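Local coordinates for IPT/TIG domain-containing protein BACOVA_02650 (Bacteroides ovatus, PDB 5E7G) that binds xyloglucan at the bacterial cell surface, probably holding the polysaccharide before it is transported into the periplasm for degradation, at residues G38-V43 against I85-G90; V98-P103 against F127-A132; N284-Y289 against S337-V342; P371-A376 against V432-P437. All coordinates share one frame; numbering follows the deposited sequence.

Contact 1 (G38-V43 against I85-G90); sequences GGTQKV and IETEHG. With SO4 (sulfate ion), chain G.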
loop_
_atom_site.group_PDB
_atom_site.type_symbol
_atom_site.label_atom_id
_atom_site.label_comp_id
_atom_site.label_asym_id
_atom_site.label_seq_id
_atom_site.Cartn_x
_atom_site.Cartn_y
_atom_site.Cartn_z
ATOM N N GLY A 38 15.821 52.964 -32.822
ATOM C CA GLY A 38 14.777 53.257 -33.787
ATOM C C GLY A 38 14.800 52.315 -34.972
ATOM O O GLY A 38 13.753 51.999 -35.530
ATOM N N GLY A 39 15.991 51.853 -35.340
ATOM C CA GLY A 39 16.156 51.026 -36.523
ATOM C C GLY A 39 16.628 49.607 -36.255
ATOM O O GLY A 39 17.432 49.078 -37.027
ATOM N N THR A 40 16.138 48.978 -35.188
ATOM C CA THR A 40 16.420 47.559 -34.967
ATOM C C THR A 40 15.902 46.736 -36.150
ATOM O O THR A 40 14.780 46.936 -36.617
ATOM C CB THR A 40 15.786 47.019 -33.670
ATOM O OG1 THR A 40 14.363 47.076 -33.771
ATOM C CG2 THR A 40 16.232 47.827 -32.473
ATOM N N GLN A 41 16.737 45.826 -36.635
ATOM C CA GLN A 41 16.381 44.937 -37.733
ATOM C C GLN A 41 16.092 43.541 -37.192
ATOM O O GLN A 41 15.178 42.858 -37.654
ATOM C CB GLN A 41 17.511 44.883 -38.767
ATOM C CG GLN A 41 17.863 46.226 -39.405
ATOM C CD GLN A 41 16.872 46.641 -40.473
ATOM O OE1 GLN A 41 15.717 46.950 -40.178
ATOM N NE2 GLN A 41 17.318 46.643 -41.727
ATOM N N LYS A 42 16.882 43.135 -36.199
ATOM C CA LYS A 42 16.821 41.792 -35.634
ATOM C C LYS A 42 16.817 41.833 -34.107
ATOM O O LYS A 42 17.460 42.690 -33.499
ATOM C CB LYS A 42 18.007 40.949 -36.121
ATOM C CG LYS A 42 18.078 40.755 -37.627
ATOM C CD LYS A 42 16.978 39.824 -38.134
ATOM C CE LYS A 42 17.051 39.634 -39.646
ATOM N NZ LYS A 42 18.377 39.081 -40.091
ATOM N N VAL A 43 16.077 40.910 -33.499
ATOM C CA VAL A 43 16.137 40.698 -32.058
ATOM C C VAL A 43 16.407 39.235 -31.745
ATOM O O VAL A 43 15.874 38.340 -32.404
ATOM C CB VAL A 43 14.840 41.124 -31.360
ATOM C CG1 VAL A 43 14.953 40.915 -29.847
ATOM C CG2 VAL A 43 14.530 42.572 -31.673
ATOM N N ILE A 85 20.220 42.954 -29.578
ATOM C CA ILE A 85 19.564 43.805 -30.562
ATOM C C ILE A 85 20.554 44.240 -31.631
ATOM O O ILE A 85 21.671 44.658 -31.326
ATOM C CB ILE A 85 18.922 45.037 -29.892
ATOM C CG1 ILE A 85 17.698 44.595 -29.087
ATOM C CG2 ILE A 85 18.506 46.072 -30.934
ATOM C CD1 ILE A 85 17.069 45.693 -28.257
ATOM N N GLU A 86 20.128 44.117 -32.886
ATOM C CA GLU A 86 20.905 44.576 -34.034
ATOM C C GLU A 86 20.166 45.689 -34.768
ATOM O O GLU A 86 19.024 45.511 -35.210
ATOM C CB GLU A 86 21.196 43.420 -34.997
ATOM C CG GLU A 86 22.200 42.396 -34.478
ATOM C CD GLU A 86 22.370 41.220 -35.425
ATOM O OE1 GLU A 86 21.660 41.176 -36.462
ATOM O OE2 GLU A 86 23.209 40.338 -35.135
ATOM N N THR A 87 20.814 46.843 -34.886
ATOM C CA THR A 87 20.241 47.953 -35.631
ATOM C C THR A 87 20.796 47.905 -37.038
ATOM O O THR A 87 21.386 46.902 -37.443
ATOM C CB THR A 87 20.545 49.314 -34.984
ATOM O OG1 THR A 87 21.956 49.553 -34.997
ATOM C CG2 THR A 87 20.040 49.345 -33.550
ATOM N N GLU A 88 20.583 48.980 -37.786
ATOM C CA GLU A 88 21.114 49.081 -39.135
ATOM C C GLU A 88 22.630 48.942 -39.109
ATOM O O GLU A 88 23.223 48.390 -40.035
ATOM C CB GLU A 88 20.713 50.417 -39.777
ATOM C CG GLU A 88 21.253 50.619 -41.194
ATOM C CD GLU A 88 20.798 49.531 -42.154
ATOM O OE1 GLU A 88 19.590 49.199 -42.145
ATOM O OE2 GLU A 88 21.647 49.004 -42.911
ATOM N N HIS A 89 23.253 49.419 -38.034
ATOM C CA HIS A 89 24.710 49.499 -37.976
ATOM C C HIS A 89 25.331 48.918 -36.702
ATOM O O HIS A 89 26.379 48.277 -36.761
ATOM C CB HIS A 89 25.140 50.958 -38.127
ATOM C CG HIS A 89 26.630 51.153 -38.128
ATOM N ND1 HIS A 89 27.460 50.514 -39.023
ATOM C CD2 HIS A 89 27.432 51.910 -37.343
ATOM C CE1 HIS A 89 28.710 50.870 -38.789
ATOM N NE2 HIS A 89 28.720 51.716 -37.776
ATOM N N GLY A 90 24.696 49.150 -35.561
ATOM C CA GLY A 90 25.258 48.738 -34.285
ATOM C C GLY A 90 24.685 47.451 -33.709
ATOM O O GLY A 90 23.777 46.842 -34.276
HETATM S S SO4 G . 17.323 56.405 -33.789
HETATM O O1 SO4 G . 18.710 56.824 -33.606
HETATM O O2 SO4 G . 16.976 55.519 -32.689
HETATM O O3 SO4 G . 16.418 57.548 -33.715
HETATM O O4 SO4 G . 17.164 55.729 -35.079
#

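Contact 2 (V98-P103 against F127-A132); sequences VLSPAP and FYEVQA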
loop_
_atom_site.group_PDB
_atom_site.type_symbol
_atom_site.label_atom_id
_atom_site.label_comp_id
_atom_site.label_asym_id
_atom_site.label_seq_id
_atom_site.Cartn_x
_atom_site.Cartn_y
_atom_site.Cartn_z
ATOM N N VAL A 98 15.553 34.095 -18.552
ATOM C CA VAL A 98 14.252 33.501 -18.813
ATOM C C VAL A 98 14.104 32.258 -17.926
ATOM O O VAL A 98 14.890 31.308 -18.026
ATOM C CB VAL A 98 14.070 33.130 -20.296
ATOM C CG1 VAL A 98 12.649 32.658 -20.552
ATOM C CG2 VAL A 98 14.391 34.318 -21.188
ATOM N N LEU A 99 13.095 32.279 -17.061
ATOM C CA LEU A 99 12.938 31.283 -16.000
ATOM C C LEU A 99 12.497 29.916 -16.494
ATOM O O LEU A 99 11.546 29.798 -17.268
ATOM C CB LEU A 99 11.921 31.775 -14.969
ATOM C CG LEU A 99 12.290 33.041 -14.201
ATOM C CD1 LEU A 99 11.084 33.555 -13.449
ATOM C CD2 LEU A 99 13.439 32.768 -13.253
ATOM N N SER A 100 13.188 28.882 -16.025
ATOM C CA SER A 100 12.772 27.510 -16.281
ATOM C C SER A 100 11.609 27.138 -15.362
ATOM O O SER A 100 11.389 27.787 -14.339
ATOM C CB SER A 100 13.940 26.551 -16.073
ATOM O OG SER A 100 14.919 26.739 -17.072
ATOM N N PRO A 101 10.859 26.086 -15.723
ATOM C CA PRO A 101 9.766 25.627 -14.855
ATOM C C PRO A 101 10.270 25.159 -13.484
ATOM O O PRO A 101 11.408 24.692 -13.363
ATOM C CB PRO A 101 9.152 24.456 -15.638
ATOM C CG PRO A 101 9.682 24.579 -17.037
ATOM C CD PRO A 101 11.013 25.238 -16.918
ATOM N N ALA A 102 9.424 25.277 -12.469
ATOM C CA ALA A 102 9.808 24.932 -11.104
ATOM C C ALA A 102 10.055 23.427 -10.951
ATOM O O ALA A 102 9.342 22.617 -11.542
ATOM C CB ALA A 102 8.738 25.380 -10.134
ATOM N N PRO A 103 11.060 23.049 -10.146
ATOM C CA PRO A 103 11.343 21.631 -9.910
ATOM C C PRO A 103 10.286 20.969 -9.036
ATOM O O PRO A 103 9.625 21.654 -8.257
ATOM C CB PRO A 103 12.689 21.665 -9.196
ATOM C CG PRO A 103 12.663 22.949 -8.449
ATOM C CD PRO A 103 11.944 23.916 -9.346
ATOM N N PHE A 127 14.604 19.474 -13.002
ATOM C CA PHE A 127 15.783 19.685 -12.169
ATOM C C PHE A 127 16.806 20.548 -12.902
ATOM O O PHE A 127 17.983 20.203 -12.985
ATOM C CB PHE A 127 16.407 18.346 -11.757
ATOM C CG PHE A 127 15.557 17.537 -10.820
ATOM C CD1 PHE A 127 14.785 18.152 -9.849
ATOM C CD2 PHE A 127 15.531 16.159 -10.913
ATOM C CE1 PHE A 127 14.010 17.407 -8.991
ATOM C CE2 PHE A 127 14.753 15.412 -10.055
ATOM C CZ PHE A 127 13.995 16.036 -9.096
ATOM N N TYR A 128 16.341 21.674 -13.429
ATOM C CA TYR A 128 17.201 22.627 -14.110
ATOM C C TYR A 128 17.906 23.505 -13.091
ATOM O O TYR A 128 17.311 23.885 -12.082
ATOM C CB TYR A 128 16.387 23.512 -15.066
ATOM C CG TYR A 128 15.532 22.757 -16.064
ATOM C CD1 TYR A 128 16.112 21.997 -17.069
ATOM C CD2 TYR A 128 14.144 22.829 -16.015
ATOM C CE1 TYR A 128 15.341 21.314 -17.987
ATOM C CE2 TYR A 128 13.359 22.148 -16.938
ATOM C CZ TYR A 128 13.968 21.394 -17.919
ATOM O OH TYR A 128 13.206 20.712 -18.837
ATOM N N GLU A 129 19.167 23.826 -13.353
ATOM C CA GLU A 129 19.849 24.872 -12.598
ATOM C C GLU A 129 19.924 24.550 -11.103
ATOM O O GLU A 129 19.790 25.435 -10.257
ATOM C CB GLU A 129 19.135 26.214 -12.820
ATOM C CG GLU A 129 18.971 26.575 -14.303
ATOM C CD GLU A 129 17.997 27.716 -14.547
ATOM O OE1 GLU A 129 18.295 28.580 -15.398
ATOM O OE2 GLU A 129 16.928 27.739 -13.906
ATOM N N VAL A 130 20.130 23.274 -10.787
ATOM C CA VAL A 130 20.317 22.841 -9.406
ATOM C C VAL A 130 21.494 23.582 -8.775
ATOM O O VAL A 130 22.627 23.480 -9.243
ATOM C CB VAL A 130 20.559 21.313 -9.324
ATOM C CG1 VAL A 130 20.863 20.874 -7.891
ATOM C CG2 VAL A 130 19.352 20.562 -9.865
ATOM N N GLN A 131 21.213 24.332 -7.717
ATOM C CA GLN A 131 22.247 25.073 -7.004
ATOM C C GLN A 131 22.804 24.256 -5.836
ATOM O O GLN A 131 24.019 24.095 -5.702
ATOM C CB GLN A 131 21.684 26.405 -6.503
ATOM C CG GLN A 131 21.255 27.343 -7.625
ATOM C CD GLN A 131 20.499 28.553 -7.119
ATOM O OE1 GLN A 131 20.062 28.593 -5.967
ATOM N NE2 GLN A 131 20.337 29.551 -7.983
ATOM N N ALA A 132 21.908 23.736 -5.001
ATOM C CA ALA A 132 22.298 22.959 -3.830
ATOM C C ALA A 132 21.314 21.824 -3.555
ATOM O O ALA A 132 20.171 21.846 -4.017
ATOM C CB ALA A 132 22.404 23.867 -2.615
HETATM O O HOH W 1 16.316 28.748 -17.424
HETATM O O HOH W 2 15.032 29.328 -13.972
#

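Contact 3 (N284-Y289 against S337-V342); sequences NVILNY and SNAQWV. With CA (calcium ion), chain C.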
loop_
_atom_site.group_PDB
_atom_site.type_symbol
_atom_site.label_atom_id
_atom_site.label_comp_id
_atom_site.label_asym_id
_atom_site.label_seq_id
_atom_site.Cartn_x
_atom_site.Cartn_y
_atom_site.Cartn_z
ATOM N N ASN A 284 -14.056 -15.606 20.766
ATOM C CA ASN A 284 -15.084 -15.504 19.726
ATOM C C ASN A 284 -15.470 -16.864 19.148
ATOM O O ASN A 284 -16.318 -16.958 18.265
ATOM C CB ASN A 284 -14.611 -14.584 18.601
ATOM C CG ASN A 284 -14.563 -13.127 19.019
ATOM O OD1 ASN A 284 -13.640 -12.700 19.717
ATOM N ND2 ASN A 284 -15.556 -12.350 18.582
ATOM N N VAL A 285 -14.846 -17.918 19.656
ATOM C CA VAL A 285 -15.100 -19.267 19.169
ATOM C C VAL A 285 -16.442 -19.755 19.689
ATOM O O VAL A 285 -16.773 -19.520 20.847
ATOM C CB VAL A 285 -13.975 -20.244 19.608
ATOM C CG1 VAL A 285 -14.282 -21.675 19.177
ATOM C CG2 VAL A 285 -12.636 -19.789 19.044
ATOM N N ILE A 286 -17.196 -20.446 18.837
ATOM C CA ILE A 286 -18.514 -20.968 19.206
ATOM C C ILE A 286 -18.596 -22.492 19.073
ATOM O O ILE A 286 -19.496 -23.116 19.638
ATOM C CB ILE A 286 -19.636 -20.322 18.348
ATOM C CG1 ILE A 286 -19.467 -20.683 16.868
ATOM C CG2 ILE A 286 -19.632 -18.805 18.533
ATOM C CD1 ILE A 286 -20.627 -20.258 16.001
ATOM N N LEU A 287 -17.664 -23.088 18.331
ATOM C CA LEU A 287 -17.612 -24.543 18.188
ATOM C C LEU A 287 -16.212 -25.006 17.729
ATOM O O LEU A 287 -15.732 -24.607 16.664
ATOM C CB LEU A 287 -18.688 -25.016 17.207
ATOM C CG LEU A 287 -18.843 -26.526 16.998
ATOM C CD1 LEU A 287 -19.231 -27.217 18.288
ATOM C CD2 LEU A 287 -19.854 -26.841 15.912
ATOM N N ASN A 288 -15.559 -25.836 18.540
ATOM C CA ASN A 288 -14.226 -26.340 18.207
ATOM C C ASN A 288 -14.079 -27.828 18.506
ATOM O O ASN A 288 -13.018 -28.403 18.288
ATOM C CB ASN A 288 -13.158 -25.540 18.951
ATOM C CG ASN A 288 -13.250 -25.686 20.464
ATOM O OD1 ASN A 288 -13.991 -26.521 20.984
ATOM N ND2 ASN A 288 -12.479 -24.874 21.178
ATOM N N TYR A 289 -15.152 -28.440 19.003
ATOM C CA TYR A 289 -15.168 -29.871 19.308
ATOM C C TYR A 289 -14.128 -30.235 20.371
ATOM O O TYR A 289 -13.759 -31.400 20.516
ATOM C CB TYR A 289 -14.943 -30.689 18.030
ATOM C CG TYR A 289 -15.774 -30.209 16.865
ATOM C CD1 TYR A 289 -17.143 -30.426 16.827
ATOM C CD2 TYR A 289 -15.193 -29.528 15.804
ATOM C CE1 TYR A 289 -17.907 -29.981 15.762
ATOM C CE2 TYR A 289 -15.947 -29.082 14.737
ATOM C CZ TYR A 289 -17.301 -29.309 14.720
ATOM O OH TYR A 289 -18.043 -28.856 13.651
ATOM N N SER A 337 -24.997 -29.635 15.837
ATOM C CA SER A 337 -24.268 -29.347 17.067
ATOM C C SER A 337 -24.925 -28.254 17.900
ATOM O O SER A 337 -25.798 -27.527 17.424
ATOM C CB SER A 337 -22.825 -28.949 16.735
ATOM O OG SER A 337 -22.160 -29.997 16.043
ATOM N N ASN A 338 -24.505 -28.172 19.158
ATOM C CA ASN A 338 -24.840 -27.052 20.023
ATOM C C ASN A 338 -23.671 -26.092 20.123
ATOM O O ASN A 338 -22.595 -26.454 20.602
ATOM C CB ASN A 338 -25.226 -27.536 21.418
ATOM C CG ASN A 338 -26.686 -27.926 21.507
ATOM O OD1 ASN A 338 -27.567 -27.173 21.081
ATOM N ND2 ASN A 338 -26.950 -29.112 22.042
ATOM N N ALA A 339 -23.888 -24.867 19.664
ATOM C CA ALA A 339 -22.869 -23.835 19.736
ATOM C C ALA A 339 -22.885 -23.186 21.104
ATOM O O ALA A 339 -23.831 -23.351 21.878
ATOM C CB ALA A 339 -23.086 -22.780 18.652
ATOM N N GLN A 340 -21.824 -22.449 21.392
ATOM C CA GLN A 340 -21.757 -21.608 22.566
ATOM C C GLN A 340 -21.547 -20.199 22.051
ATOM O O GLN A 340 -20.426 -19.824 21.717
ATOM C CB GLN A 340 -20.627 -22.046 23.501
ATOM C CG GLN A 340 -20.504 -21.194 24.745
ATOM C CD GLN A 340 -19.423 -21.682 25.693
ATOM O OE1 GLN A 340 -18.272 -21.261 25.600
ATOM N NE2 GLN A 340 -19.796 -22.566 26.617
ATOM N N TRP A 341 -22.630 -19.435 21.942
ATOM C CA TRP A 341 -22.564 -18.136 21.295
ATOM C C TRP A 341 -21.612 -17.216 22.049
ATOM O O TRP A 341 -21.353 -17.406 23.235
ATOM C CB TRP A 341 -23.958 -17.501 21.191
ATOM C CG TRP A 341 -24.992 -18.389 20.525
ATOM C CD1 TRP A 341 -26.190 -18.785 21.050
ATOM C CD2 TRP A 341 -24.909 -18.988 19.220
ATOM N NE1 TRP A 341 -26.854 -19.594 20.160
ATOM C CE2 TRP A 341 -26.093 -19.733 19.028
ATOM C CE3 TRP A 341 -23.953 -18.969 18.198
ATOM C CZ2 TRP A 341 -26.344 -20.445 17.853
ATOM C CZ3 TRP A 341 -24.202 -19.675 17.036
ATOM C CH2 TRP A 341 -25.383 -20.406 16.873
ATOM N N VAL A 342 -21.087 -16.230 21.338
ATOM C CA VAL A 342 -20.171 -15.257 21.902
ATOM C C VAL A 342 -20.883 -14.385 22.926
ATOM O O VAL A 342 -21.957 -13.849 22.651
ATOM C CB VAL A 342 -19.568 -14.374 20.785
ATOM C CG1 VAL A 342 -18.618 -13.326 21.366
ATOM C CG2 VAL A 342 -18.841 -15.248 19.747
HETATM CA CA CA C . -10.871 -28.310 17.237
HETATM O O HOH W 3 -10.048 -26.186 17.924
#

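Contact 4 (P371-A376 against V432-P437); sequences PVFQIA and VYATNP. With XYS (alpha-D-xylopyranose), chain B.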
loop_
_atom_site.group_PDB
_atom_site.type_symbol
_atom_site.label_atom_id
_atom_site.label_comp_id
_atom_site.label_asym_id
_atom_site.label_seq_id
_atom_site.Cartn_x
_atom_site.Cartn_y
_atom_site.Cartn_z
ATOM N N PRO A 371 -21.373 -31.475 -5.078
ATOM C CA PRO A 371 -21.595 -31.400 -3.632
ATOM C C PRO A 371 -21.521 -29.976 -3.093
ATOM O O PRO A 371 -20.678 -29.190 -3.530
ATOM C CB PRO A 371 -20.465 -32.263 -3.059
ATOM C CG PRO A 371 -20.130 -33.206 -4.145
ATOM C CD PRO A 371 -20.299 -32.427 -5.414
ATOM N N VAL A 372 -22.409 -29.654 -2.158
ATOM C CA VAL A 372 -22.446 -28.332 -1.551
ATOM C C VAL A 372 -22.760 -28.459 -0.069
ATOM O O VAL A 372 -23.199 -29.517 0.393
ATOM C CB VAL A 372 -23.499 -27.421 -2.219
ATOM C CG1 VAL A 372 -23.123 -27.127 -3.673
ATOM C CG2 VAL A 372 -24.886 -28.058 -2.130
ATOM N N PHE A 373 -22.540 -27.376 0.668
ATOM C CA PHE A 373 -22.788 -27.351 2.105
ATOM C C PHE A 373 -23.867 -26.351 2.476
ATOM O O PHE A 373 -23.992 -25.296 1.851
ATOM C CB PHE A 373 -21.512 -27.012 2.866
ATOM C CG PHE A 373 -20.464 -28.076 2.790
ATOM C CD1 PHE A 373 -20.466 -29.132 3.682
ATOM C CD2 PHE A 373 -19.480 -28.022 1.826
ATOM C CE1 PHE A 373 -19.498 -30.115 3.610
ATOM C CE2 PHE A 373 -18.511 -28.999 1.753
ATOM C CZ PHE A 373 -18.523 -30.048 2.647
ATOM N N GLN A 374 -24.638 -26.702 3.499
ATOM C CA GLN A 374 -25.573 -25.781 4.132
ATOM C C GLN A 374 -25.137 -25.504 5.567
ATOM O O GLN A 374 -24.821 -26.430 6.313
ATOM C CB GLN A 374 -26.990 -26.352 4.122
ATOM C CG GLN A 374 -28.019 -25.499 4.869
ATOM C CD GLN A 374 -29.383 -26.155 4.956
ATOM O OE1 GLN A 374 -29.503 -27.379 4.932
ATOM N NE2 GLN A 374 -30.422 -25.338 5.064
ATOM N N ILE A 375 -25.131 -24.231 5.946
ATOM C CA ILE A 375 -24.855 -23.833 7.322
ATOM C C ILE A 375 -26.080 -23.126 7.893
ATOM O O ILE A 375 -26.518 -22.104 7.357
ATOM C CB ILE A 375 -23.629 -22.914 7.419
ATOM C CG1 ILE A 375 -22.355 -23.688 7.037
ATOM C CG2 ILE A 375 -23.513 -22.326 8.842
ATOM C CD1 ILE A 375 -21.120 -22.816 6.909
ATOM N N ALA A 376 -26.609 -23.670 8.985
ATOM C CA ALA A 376 -27.836 -23.167 9.600
ATOM C C ALA A 376 -27.662 -22.923 11.097
ATOM O O ALA A 376 -26.929 -23.658 11.769
ATOM C CB ALA A 376 -28.977 -24.148 9.358
ATOM N N VAL A 432 -24.235 -28.161 10.049
ATOM C CA VAL A 432 -23.515 -28.216 8.790
ATOM C C VAL A 432 -24.012 -29.440 8.028
ATOM O O VAL A 432 -23.935 -30.556 8.530
ATOM C CB VAL A 432 -21.988 -28.282 9.016
ATOM C CG1 VAL A 432 -21.251 -28.415 7.692
ATOM C CG2 VAL A 432 -21.527 -27.036 9.774
ATOM N N TYR A 433 -24.536 -29.220 6.828
ATOM C CA TYR A 433 -25.187 -30.285 6.071
ATOM C C TYR A 433 -24.572 -30.386 4.694
ATOM O O TYR A 433 -24.514 -29.393 3.969
ATOM C CB TYR A 433 -26.701 -30.028 5.953
ATOM C CG TYR A 433 -27.383 -29.761 7.274
ATOM C CD1 TYR A 433 -27.374 -28.488 7.839
ATOM C CD2 TYR A 433 -28.039 -30.778 7.960
ATOM C CE1 TYR A 433 -28.000 -28.236 9.051
ATOM C CE2 TYR A 433 -28.668 -30.535 9.175
ATOM C CZ TYR A 433 -28.645 -29.261 9.714
ATOM O OH TYR A 433 -29.264 -29.005 10.922
ATOM N N ALA A 434 -24.106 -31.584 4.348
ATOM C CA ALA A 434 -23.542 -31.855 3.029
ATOM C C ALA A 434 -24.554 -32.589 2.142
ATOM O O ALA A 434 -25.162 -33.575 2.559
ATOM C CB ALA A 434 -22.268 -32.670 3.157
ATOM N N THR A 435 -24.718 -32.105 0.916
ATOM C CA THR A 435 -25.638 -32.706 -0.043
ATOM C C THR A 435 -25.033 -32.639 -1.437
ATOM O O THR A 435 -24.034 -31.948 -1.639
ATOM C CB THR A 435 -26.998 -31.986 -0.055
ATOM O OG1 THR A 435 -26.811 -30.643 -0.512
ATOM C CG2 THR A 435 -27.620 -31.975 1.340
ATOM N N ASN A 436 -25.644 -33.349 -2.387
ATOM C CA ASN A 436 -25.204 -33.332 -3.783
ATOM C C ASN A 436 -26.375 -33.146 -4.759
ATOM O O ASN A 436 -26.961 -34.121 -5.228
ATOM C CB ASN A 436 -24.445 -34.623 -4.116
ATOM C CG ASN A 436 -23.780 -34.578 -5.483
ATOM O OD1 ASN A 436 -23.561 -33.508 -6.050
ATOM N ND2 ASN A 436 -23.454 -35.745 -6.015
ATOM N N PRO A 437 -26.724 -31.886 -5.064
ATOM C CA PRO A 437 -27.738 -31.612 -6.089
ATOM C C PRO A 437 -27.217 -31.800 -7.513
ATOM O O PRO A 437 -27.952 -31.562 -8.473
ATOM C CB PRO A 437 -28.102 -30.144 -5.839
ATOM C CG PRO A 437 -26.890 -29.563 -5.219
ATOM C CD PRO A 437 -26.300 -30.656 -4.373
HETATM C C1 XYS B . -34.051 -30.340 8.254
HETATM C C2 XYS B . -34.707 -29.119 7.666
HETATM C C3 XYS B . -34.066 -28.779 6.365
HETATM C C4 XYS B . -32.567 -28.783 6.401
HETATM C C5 XYS B . -31.909 -29.866 7.265
HETATM O O2 XYS B . -36.111 -29.381 7.468
HETATM O O3 XYS B . -34.499 -27.452 5.943
HETATM O O4 XYS B . -32.098 -28.946 5.055
HETATM O O5 XYS B . -32.618 -30.119 8.532
#

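Contact 1 (G38-V43 against I85-G90)
T40 and I85 make the tight end of this contact. The methyl CG2 of T40 meets the CG2 branch of I85 at 3.3 Å, and both residues are buried. The backbones join just beside this pair. Strands 42-45 and 82-86 run antiparallel here, and Q41 and K42 both face E86, which forms a classic beta bulge. The carbonyl oxygen of E86 takes two N-H groups. Q41 N gives the short bond, 2.7 Å to E86 O, and comes in almost straight at the end of the carbonyl. K42 N adds a weak one at 3.3 Å to the same E86 O. In return E86 N donates to K42 O. T40 CA makes a bent C-H...O contact with the same E86 O, just before the bulge.

The other side is open and loosely held. Q41 and E88 lie side by side and point the same way, but Q41 NE2 and E88 OE1 are badly angled for a bond at 3.4 Å. Their amide and carboxylate planes are turned 58° apart. K42 bends away at chi2 (-71°), and its NZ ends 5.3 Å from E86 OE1. That carboxylate oxygen bonds to the hydroxyl of Y44 instead. T87 starts the turn beyond the strand. Its OG1 accepts from G90 N at 2.8 Å, an ST motif. At the far end, G38 N binds a sulfate ion, probably from the crystallisation liquor.

The pair forms the centre of a four-stranded antiparallel sheet, between strands 48-50 and 91-95. The buried face with V43 and I85, together with T40 of the loop before it, packs on I62 and L64 of strand 61-65.

Contact 2 (V98-P103 against F127-A132)
This is a loop-to-loop contact bridged by water. It lies in the IPT/TIG part of the chain, built of immunoglobulin-like beta folds, at the loop leading to strand 104-109. Segment 98-103 is the link between strands 97-98 and 104-109. Residues 127-129 lead into the strand that runs on to 136. The direct contacts are mostly apolar. The Y128 ring lies beside S100 and P101, with its CD2 3.7 Å from S100 CB. P101 adds its CD, 3.9 Å from Y128 CE2, and the two side chains are set at a slant. The same tyrosine ring also meets that of Y162. An alanine in place of Y128 would probably strip P101 and S100 of their apolar cover and leave Y162 without its ring partner. Further along, P103 CB reaches the edge of the F127 ring at CD1, 4.1 Å away. F127 carries on inward to V158, I165 and V181, so P103 is joined to the core of the domain. The polar half belongs to E129. Its chain extends beyond CG (chi2 167°), which brings OE2 to 3.9 Å from S100 CB. Its hydrogen bonds to segment 98-103 run through two waters. One donates to E129 OE2 at 2.5 Å and accepts from S100 N. The other donates both to V98 O and to E129 OE1, and accepts from S100 OG at 2.5 Å.

Contact 3 (N284-Y289 against S337-V342)
I286 is central to this contact, through both its side chain and its backbone. One backbone hydrogen bond joins the segments. Q340 N donates to I286 O at 3.0 Å, in the carbonyl plane and on a lone pair. C-H groups add to it: A339 CA also approaches I286 O, and I286 CA lies 3.4 Å from Q340 O.

The apolar contacts spread from the two branches of I286. CG1 stands between the backbone N and the carbonyl carbon (chi1 64°), and the chain then extends to put CD1 3.8 Å from CZ3 of the W341 ring. CG2 goes the other way and meets V342 CG2 at 3.8 Å, the two side chains crossing at about a right angle. A valine here would lack CD1 and would probably leave a gap beside the W341 ring. A339 CB sits over one face of that ring, near its rim, and W341 NE1 is held by S427 O. L287 CD2 packs on S337 CB at 3.7 Å. V342 CG2 also touches N284 O.

N288 does not touch segment 337-342, but its backbone O binds a calcium ion at 2.4 Å. D290, N315, T317 and D449 complete the site together with a water.

I430 and F451 of the neighbouring strands pack on I286. The chain turns a corner there, where strand 285-287, paired with strand 442-455, meets the end of strand 329-338 of the five-stranded sheet, beside the calcium site of the xyloglucan-binding beta domain.

Contact 4 (P371-A376 against V432-P437)
Q374 and Y433 are paired across the strands, their side chains on one face of the sheet, and both touch a xylose of the bound glycan. The sugar's O4 donates to Q374 OE1 at 3.0 Å. Its C5 lies over one face of the Y433 ring, offset toward the rim, 3.8 Å from CE2, as in CH-pi stacking of sugars. Q374 reaches the sugar because CG is anti to the backbone N (chi1 175°) and the chain stays extended. Its OE1 also passes 3.8 Å from Y433 CD1.

The next shell is the backbone. Q374 N donates to Y433 O at 2.7 Å and Y433 N to Q374 O, both in the carbonyl plane. V372 and T435 form a second hydrogen-bonded pair. Beside them V372 CG2 touches P437 CD.

Further out, H429 bonds to the Y433 hydroxyl; F381, also of the glycan pocket, touches the Y433 side chain. On the reverse face F373 CE1 lies 3.8 Å from A434 CB, while V432 CG1 touches F373 CD1. The F373 ring also meets F448 edge-to-face.

Strands 372-377 and 429-436 are antiparallel neighbours within a five-stranded sheet. One face packs into the core, and the other forms part of the xyloglucan-binding site.

Overall arrangement
The four contacts follow one another along an elongated chain. Contacts 1 and 2 lie on one side of its centre, with contacts 3 and 4 on the other. Contacts 1 and 3 have centres about 97 Å apart. The first two are only partly buried, and each has a solvent-facing or watery part: a bulge where the central strand pair ends in one, a water-bridged linker in the other. Contacts 3 and 4 are buried and belong to the glycan-binding domain, their centres about 19 Å apart. Both reach the same sheet, through neighbouring strands 329-338 and 429-436. Contact 3 is mainly apolar, beside calcium. Contact 4 is a regular strand pair whose polar and aromatic face meets sugar.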